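Local coordinates for protein geranyltranstransferase (IspA) (Helicobacter pylori, PDB 3LLW) that probably acts as a magnesium-dependent prenyltransferase of the FPP/GGPP synthase family, joining isoprenoid units in terpenoid biosynthesis, at residues A[80-85]-A[150-155]; A[195-200]-A[216-221]. All coordinates share one frame; numbering follows the deposited sequence.

Contact 1: residues A[80-85]-A[150-155]; sequences ALSIEC and KILSAN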
ATOM      1  N   ALA A  80      13.480  -7.907   0.344  1.00 38.65           N
ATOM      2  CA  ALA A  80      14.376  -6.828  -0.046  1.00 38.06           C
ATOM      3  C   ALA A  80      13.778  -6.018  -1.206  1.00 35.31           C
ATOM      4  O   ALA A  80      13.885  -4.790  -1.226  1.00 38.08           O
ATOM      5  CB  ALA A  80      15.737  -7.398  -0.440  1.00 38.88           C
ATOM      6  N   LEU A  81      13.141  -6.721  -2.141  1.00 36.57           N
ATOM      7  CA  LEU A  81      12.484  -6.124  -3.308  1.00 41.61           C
ATOM      8  C   LEU A  81      11.252  -5.304  -2.894  1.00 45.48           C
ATOM      9  O   LEU A  81      10.952  -4.273  -3.516  1.00 46.11           O
ATOM     10  CB  LEU A  81      12.102  -7.202  -4.336  1.00 36.28           C
ATOM     11  CG  LEU A  81      11.570  -6.731  -5.705  1.00 42.33           C
ATOM     12  CD1 LEU A  81      12.432  -5.640  -6.296  1.00 34.13           C
ATOM     13  CD2 LEU A  81      11.397  -7.876  -6.684  1.00 44.19           C
ATOM     14  N   SER A  82      10.568  -5.717  -1.825  1.00 39.41           N
ATOM     15  CA  SER A  82       9.399  -4.959  -1.361  1.00 39.57           C
ATOM     16  C   SER A  82       9.801  -3.586  -0.859  1.00 38.40           C
ATOM     17  O   SER A  82       9.091  -2.610  -1.087  1.00 45.48           O
ATOM     18  CB  SER A  82       8.658  -5.700  -0.261  1.00 41.58           C
ATOM     19  OG  SER A  82       9.364  -5.588   0.944  1.00 43.60           O
ATOM     20  N   ILE A  83      10.949  -3.517  -0.185  1.00 39.85           N
ATOM     21  CA  ILE A  83      11.514  -2.249   0.271  1.00 35.73           C
ATOM     22  C   ILE A  83      11.902  -1.362  -0.929  1.00 41.53           C
ATOM     23  O   ILE A  83      11.661  -0.154  -0.917  1.00 38.11           O
ATOM     24  CB  ILE A  83      12.743  -2.470   1.158  1.00 38.50           C
ATOM     25  CG1 ILE A  83      12.413  -3.432   2.318  1.00 46.01           C
ATOM     26  CG2 ILE A  83      13.216  -1.141   1.729  1.00 44.56           C
ATOM     27  CD1 ILE A  83      13.615  -3.850   3.167  1.00 38.21           C
ATOM     28  N   GLU A  84      12.477  -1.976  -1.961  1.00 35.45           N
ATOM     29  CA  GLU A  84      12.927  -1.230  -3.124  1.00 45.73           C
ATOM     30  C   GLU A  84      11.720  -0.661  -3.884  1.00 40.83           C
ATOM     31  O   GLU A  84      11.745   0.492  -4.274  1.00 43.52           O
ATOM     32  CB  GLU A  84      13.866  -2.093  -3.990  1.00 45.77           C
ATOM     33  CG  GLU A  84      14.590  -1.384  -5.165  1.00 44.70           C
ATOM     34  CD  GLU A  84      15.526  -0.225  -4.775  1.00 52.39           C
ATOM     35  OE1 GLU A  84      15.944  -0.114  -3.594  1.00 46.72           O
ATOM     36  OE2 GLU A  84      15.849   0.587  -5.683  1.00 48.53           O
ATOM     37  N   CYS A  85      10.644  -1.443  -4.006  1.00 43.66           N
ATOM     38  CA  CYS A  85       9.389  -0.975  -4.627  1.00 42.89           C
ATOM     39  C   CYS A  85       8.741   0.224  -3.928  1.00 44.87           C
ATOM     40  O   CYS A  85       8.313   1.181  -4.594  1.00 43.74           O
ATOM     41  CB  CYS A  85       8.377  -2.120  -4.747  1.00 46.02           C
ATOM     42  SG  CYS A  85       8.849  -3.315  -5.994  1.00 49.61           S
ATOM     43  N   LYS A 150       3.911  -4.904   9.411  1.00 32.19           N
ATOM     44  CA  LYS A 150       3.736  -3.878  10.459  1.00 32.48           C
ATOM     45  C   LYS A 150       4.824  -2.814  10.398  1.00 38.29           C
ATOM     46  O   LYS A 150       4.539  -1.616  10.519  1.00 46.14           O
ATOM     47  CB  LYS A 150       3.831  -4.477  11.881  1.00 43.78           C
ATOM     48  CG  LYS A 150       2.738  -5.412  12.340  1.00 36.75           C
ATOM     49  CD  LYS A 150       2.857  -5.599  13.868  1.00 50.35           C
ATOM     50  CE  LYS A 150       2.031  -6.754  14.380  1.00 51.32           C
ATOM     51  NZ  LYS A 150       1.992  -6.734  15.866  1.00 70.48           N
ATOM     52  N   ILE A 151       6.073  -3.259  10.245  1.00 36.12           N
ATOM     53  CA  ILE A 151       7.217  -2.351  10.174  1.00 35.64           C
ATOM     54  C   ILE A 151       7.190  -1.472   8.911  1.00 39.38           C
ATOM     55  O   ILE A 151       7.247  -0.252   9.016  1.00 35.34           O
ATOM     56  CB  ILE A 151       8.554  -3.107  10.285  1.00 40.90           C
ATOM     57  CG1 ILE A 151       8.699  -3.703  11.696  1.00 43.59           C
ATOM     58  CG2 ILE A 151       9.751  -2.170  10.012  1.00 30.48           C
ATOM     59  CD1 ILE A 151       9.842  -4.664  11.813  1.00 48.94           C
ATOM     60  N   LEU A 152       7.076  -2.095   7.742  1.00 34.71           N
ATOM     61  CA  LEU A 152       7.137  -1.356   6.465  1.00 39.62           C
ATOM     62  C   LEU A 152       5.975  -0.368   6.286  1.00 35.31           C
ATOM     63  O   LEU A 152       6.182   0.788   5.893  1.00 41.00           O
ATOM     64  CB  LEU A 152       7.223  -2.325   5.282  1.00 35.11           C
ATOM     65  CG  LEU A 152       7.567  -1.661   3.934  1.00 51.85           C
ATOM     66  CD1 LEU A 152       9.036  -1.209   3.854  1.00 44.97           C
ATOM     67  CD2 LEU A 152       7.232  -2.587   2.785  1.00 40.14           C
ATOM     68  N   SER A 153       4.766  -0.826   6.604  1.00 31.98           N
ATOM     69  CA  SER A 153       3.576   0.018   6.599  1.00 32.72           C
ATOM     70  C   SER A 153       3.627   1.198   7.562  1.00 38.56           C
ATOM     71  O   SER A 153       3.251   2.315   7.164  1.00 47.12           O
ATOM     72  CB  SER A 153       2.308  -0.805   6.837  1.00 30.91           C
ATOM     73  OG  SER A 153       2.350  -1.448   8.122  1.00 51.68           O
ATOM     74  N   ALA A 154       4.075   0.975   8.805  1.00 35.49           N
ATOM     75  CA  ALA A 154       4.239   2.091   9.767  1.00 38.52           C
ATOM     76  C   ALA A 154       5.242   3.147   9.310  1.00 38.67           C
ATOM     77  O   ALA A 154       4.992   4.338   9.451  1.00 37.85           O
ATOM     78  CB  ALA A 154       4.626   1.598  11.140  1.00 34.82           C
ATOM     79  N   ASN A 155       6.371   2.695   8.770  1.00 35.72           N
ATOM     80  CA  ASN A 155       7.492   3.563   8.480  1.00 33.32           C
ATOM     81  C   ASN A 155       7.429   4.183   7.080  1.00 35.89           C
ATOM     82  O   ASN A 155       8.034   5.219   6.836  1.00 34.22           O
ATOM     83  CB  ASN A 155       8.796   2.793   8.671  1.00 37.59           C
ATOM     84  CG  ASN A 155       9.102   2.529  10.144  1.00 49.80           C
ATOM     85  OD1 ASN A 155       9.640   3.387  10.838  1.00 42.34           O
ATOM     86  ND2 ASN A 155       8.734   1.344  10.626  1.00 43.74           N
TER
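With CG turned anti to the backbone N (chi1 -169°), Leu152 reaches from helix 142-156 to helix 73-94 and sets its two methyls against two neighbouring side chains, Ser82 and Ile83. CD1 is the branch that meets Ile83, lying 4.3 Å from Ile83 CG1, an apolar contact at relaxed distance. CD2 takes the other neighbour and ends 4.1 Å from Ser82 OG. That hydroxyl is rotated in between its own N and carbonyl carbon (chi1 76°), where it is hydrogen-bonded to Ile79 O one turn back, so the serine brings an already engaged polar atom to the leucine methyl. No hydrogen bond crosses between 80-85 and 150-155. The nearest CA atoms across the two segments are those of Ile83 and Leu152, 7.6 Å apart, and the three touching residues are all buried although they cover just 99 Å² in total. On the far side of 150-155, Ser153 and Ala154 pack on Glu133 of the second subunit, while Ser82 also touches Leu135 of helix 117-137. The magnesium-binding Asp94, which ends helix 73-94, and Asp100 lie some way off. This is helix-to-helix packing within the mainly helical bundle of the polyprenyl synthetase fold.

Contact 2: residues A[195-200]-A[216-221]; sequences ASLIMG and QAFGLK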
ATOM      1  N   ALA A 195      13.872   1.137   9.086  1.00 47.33           N
ATOM      2  CA  ALA A 195      12.985  -0.006   8.799  1.00 38.53           C
ATOM      3  C   ALA A 195      13.702  -1.138   8.086  1.00 40.81           C
ATOM      4  O   ALA A 195      13.642  -2.284   8.561  1.00 36.36           O
ATOM      5  CB  ALA A 195      11.732   0.408   8.027  1.00 38.95           C
ATOM      6  N   SER A 196      14.377  -0.821   6.969  1.00 29.04           N
ATOM      7  CA  SER A 196      15.307  -1.761   6.282  1.00 32.57           C
ATOM      8  C   SER A 196      16.209  -2.551   7.264  1.00 38.81           C
ATOM      9  O   SER A 196      16.292  -3.776   7.193  1.00 40.83           O
ATOM     10  CB  SER A 196      16.188  -1.017   5.278  1.00 39.13           C
ATOM     11  OG  SER A 196      15.411  -0.195   4.399  1.00 35.13           O
ATOM     12  N   LEU A 197      16.862  -1.849   8.182  1.00 41.73           N
ATOM     13  CA  LEU A 197      17.738  -2.493   9.159  1.00 43.65           C
ATOM     14  C   LEU A 197      17.006  -3.462  10.080  1.00 36.62           C
ATOM     15  O   LEU A 197      17.375  -4.632  10.131  1.00 43.86           O
ATOM     16  CB  LEU A 197      18.504  -1.460   9.978  1.00 45.68           C
ATOM     17  CG  LEU A 197      19.569  -0.704   9.202  1.00 38.82           C
ATOM     18  CD1 LEU A 197      19.902   0.553   9.930  1.00 38.27           C
ATOM     19  CD2 LEU A 197      20.834  -1.521   9.029  1.00 41.84           C
ATOM     20  N   ILE A 198      15.935  -3.008  10.735  1.00 41.66           N
ATOM     21  CA  ILE A 198      15.152  -3.878  11.656  1.00 46.66           C
ATOM     22  C   ILE A 198      14.315  -4.976  10.975  1.00 47.36           C
ATOM     23  O   ILE A 198      13.996  -6.020  11.593  1.00 44.54           O
ATOM     24  CB  ILE A 198      14.296  -3.077  12.673  1.00 49.10           C
ATOM     25  CG1 ILE A 198      13.254  -2.216  11.948  1.00 57.10           C
ATOM     26  CG2 ILE A 198      15.204  -2.235  13.573  1.00 43.19           C
ATOM     27  CD1 ILE A 198      12.287  -1.468  12.848  1.00 51.78           C
ATOM     28  N   MET A 199      13.986  -4.753   9.703  1.00 37.89           N
ATOM     29  CA  MET A 199      13.337  -5.770   8.882  1.00 36.32           C
ATOM     30  C   MET A 199      14.349  -6.878   8.595  1.00 41.60           C
ATOM     31  O   MET A 199      13.956  -8.041   8.451  1.00 50.25           O
ATOM     32  CB  MET A 199      12.742  -5.200   7.574  1.00 39.02           C
ATOM     33  CG  MET A 199      11.365  -4.478   7.681  1.00 36.52           C
ATOM     34  SD  MET A 199      11.008  -3.459   6.175  1.00 28.03           S
ATOM     35  CE  MET A 199      10.397  -4.789   5.147  1.00 24.13           C
ATOM     36  N   GLY A 200      15.640  -6.524   8.543  1.00 36.42           N
ATOM     37  CA  GLY A 200      16.728  -7.525   8.546  1.00 37.38           C
ATOM     38  C   GLY A 200      16.767  -8.417   9.799  1.00 39.91           C
ATOM     39  O   GLY A 200      16.980  -9.636   9.694  1.00 43.11           O
ATOM     40  N   GLN A 216      17.149   0.145  15.379  1.00 45.95           N
ATOM     41  CA  GLN A 216      16.153   1.182  15.187  1.00 52.81           C
ATOM     42  C   GLN A 216      16.770   2.565  15.309  1.00 54.41           C
ATOM     43  O   GLN A 216      16.679   3.362  14.374  1.00 58.85           O
ATOM     44  CB  GLN A 216      14.992   1.005  16.162  1.00 53.33           C
ATOM     45  CG  GLN A 216      13.797   1.902  15.875  1.00 59.36           C
ATOM     46  CD  GLN A 216      12.477   1.288  16.307  1.00 65.39           C
ATOM     47  OE1 GLN A 216      11.504   1.319  15.558  1.00 62.35           O
ATOM     48  NE2 GLN A 216      12.439   0.719  17.514  1.00 60.42           N
ATOM     49  N   ALA A 217      17.435   2.818  16.431  1.00 52.94           N
ATOM     50  CA  ALA A 217      18.092   4.092  16.682  1.00 51.62           C
ATOM     51  C   ALA A 217      19.271   4.351  15.745  1.00 55.54           C
ATOM     52  O   ALA A 217      19.482   5.492  15.310  1.00 60.21           O
ATOM     53  CB  ALA A 217      18.537   4.176  18.121  1.00 53.23           C
ATOM     54  N   PHE A 218      20.024   3.298  15.432  1.00 51.39           N
ATOM     55  CA  PHE A 218      21.204   3.420  14.592  1.00 48.99           C
ATOM     56  C   PHE A 218      20.826   3.914  13.202  1.00 54.30           C
ATOM     57  O   PHE A 218      21.450   4.847  12.678  1.00 45.63           O
ATOM     58  CB  PHE A 218      21.943   2.089  14.491  1.00 48.83           C
ATOM     59  CG  PHE A 218      23.156   2.136  13.605  1.00 49.89           C
ATOM     60  CD1 PHE A 218      24.268   2.896  13.965  1.00 53.95           C
ATOM     61  CD2 PHE A 218      23.194   1.411  12.417  1.00 44.97           C
ATOM     62  CE1 PHE A 218      25.401   2.941  13.144  1.00 50.71           C
ATOM     63  CE2 PHE A 218      24.320   1.445  11.599  1.00 54.38           C
ATOM     64  CZ  PHE A 218      25.427   2.210  11.966  1.00 46.43           C
ATOM     65  N   GLY A 219      19.785   3.293  12.642  1.00 51.29           N
ATOM     66  CA  GLY A 219      19.264   3.635  11.325  1.00 48.52           C
ATOM     67  C   GLY A 219      18.752   5.045  11.209  1.00 48.66           C
ATOM     68  O   GLY A 219      18.975   5.706  10.194  1.00 53.11           O
ATOM     69  N   LEU A 220      18.073   5.509  12.254  1.00 46.78           N
ATOM     70  CA  LEU A 220      17.625   6.893  12.327  1.00 50.07           C
ATOM     71  C   LEU A 220      18.803   7.862  12.260  1.00 53.71           C
ATOM     72  O   LEU A 220      18.755   8.865  11.529  1.00 54.28           O
ATOM     73  CB  LEU A 220      16.824   7.125  13.610  1.00 43.73           C
ATOM     74  CG  LEU A 220      15.307   7.346  13.596  1.00 48.85           C
ATOM     75  CD1 LEU A 220      14.573   6.589  12.495  1.00 41.41           C
ATOM     76  CD2 LEU A 220      14.715   7.010  14.971  1.00 54.57           C
ATOM     77  N   LYS A 221      19.858   7.544  13.013  1.00 55.72           N
ATOM     78  CA  LYS A 221      21.053   8.379  13.089  1.00 55.32           C
ATOM     79  C   LYS A 221      21.824   8.348  11.783  1.00 49.57           C
ATOM     80  O   LYS A 221      22.280   9.378  11.290  1.00 51.28           O
ATOM     81  CB  LYS A 221      21.946   7.920  14.236  1.00 59.36           C
ATOM     82  CG  LYS A 221      22.758   9.028  14.860  1.00 67.01           C
ATOM     83  CD  LYS A 221      23.651   8.493  15.975  1.00 75.88           C
ATOM     84  CE  LYS A 221      23.508   9.329  17.235  1.00 83.07           C
ATOM     85  NZ  LYS A 221      23.354  10.797  16.943  1.00 86.07           N
TER
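Apolar packing against backbone comes first: Leu197 drives its CD1 methyl onto Gly219, coming to 3.4 Å from Gly219 CA, tighter than ordinary van der Waals contact. Gly219 has no side chain, so the methyl rests directly on its backbone. Ile198 makes a similar approach at Gln216, its CG2 lying 3.6 Å from Gln216 N. CG1 of Ile198 sits between the backbone N and the carbonyl carbon (chi1 62°), leaving CG2 beside the N and directed at the opposing backbone.

Contacts between side chains are looser. Leu197 CD1 also stands obliquely to the Phe218 ring, 4.2 Å from Phe218 CD2. At the partly exposed border Ile198 crosses the extended Gln216 chain, its CD1 being 4.0 Å from Gln216 OE1. Phe218 is stacked on Trp214 and packs on Leu293 and Leu297 of helix 287-301; Leu197 touches Leu293 too, so that helix joins both sides of the interface.

Polar bonding between the segments is absent: no hydrogen bond spans them. The axes of segments 195-200 and 216-221 run roughly antiparallel (153°) and come within 8.5 Å. With 195 Å² buried, the contact therefore depends on shape and apolar cover, the bare glycine backbone giving the leucine methyl its close seat.

How the contacts relate
From the N terminus, helix 73-94 supplies the first half of contact 1, and 64 mostly helical residues pass before helix 142-156 closes it. Contact 2 opens later on helix 178-204 and closes after only 15 residues on helix 209-236, joining successive long helices. The two loops are therefore in series, neither nested nor crossed. Their centres are 12 Å apart, and helix 178-204 bridges them: Met199 CE lies 3.7 Å from Ile83 CG1, and Ser196 OG is 3.6 Å from Ile83 CG2. Ile151 CG2 likewise approaches Met199 CG, at 3.7 Å. Together the contacts link helices 73-94, 142-156, 178-204 and 209-236, with helix 178-204 packing against the other three.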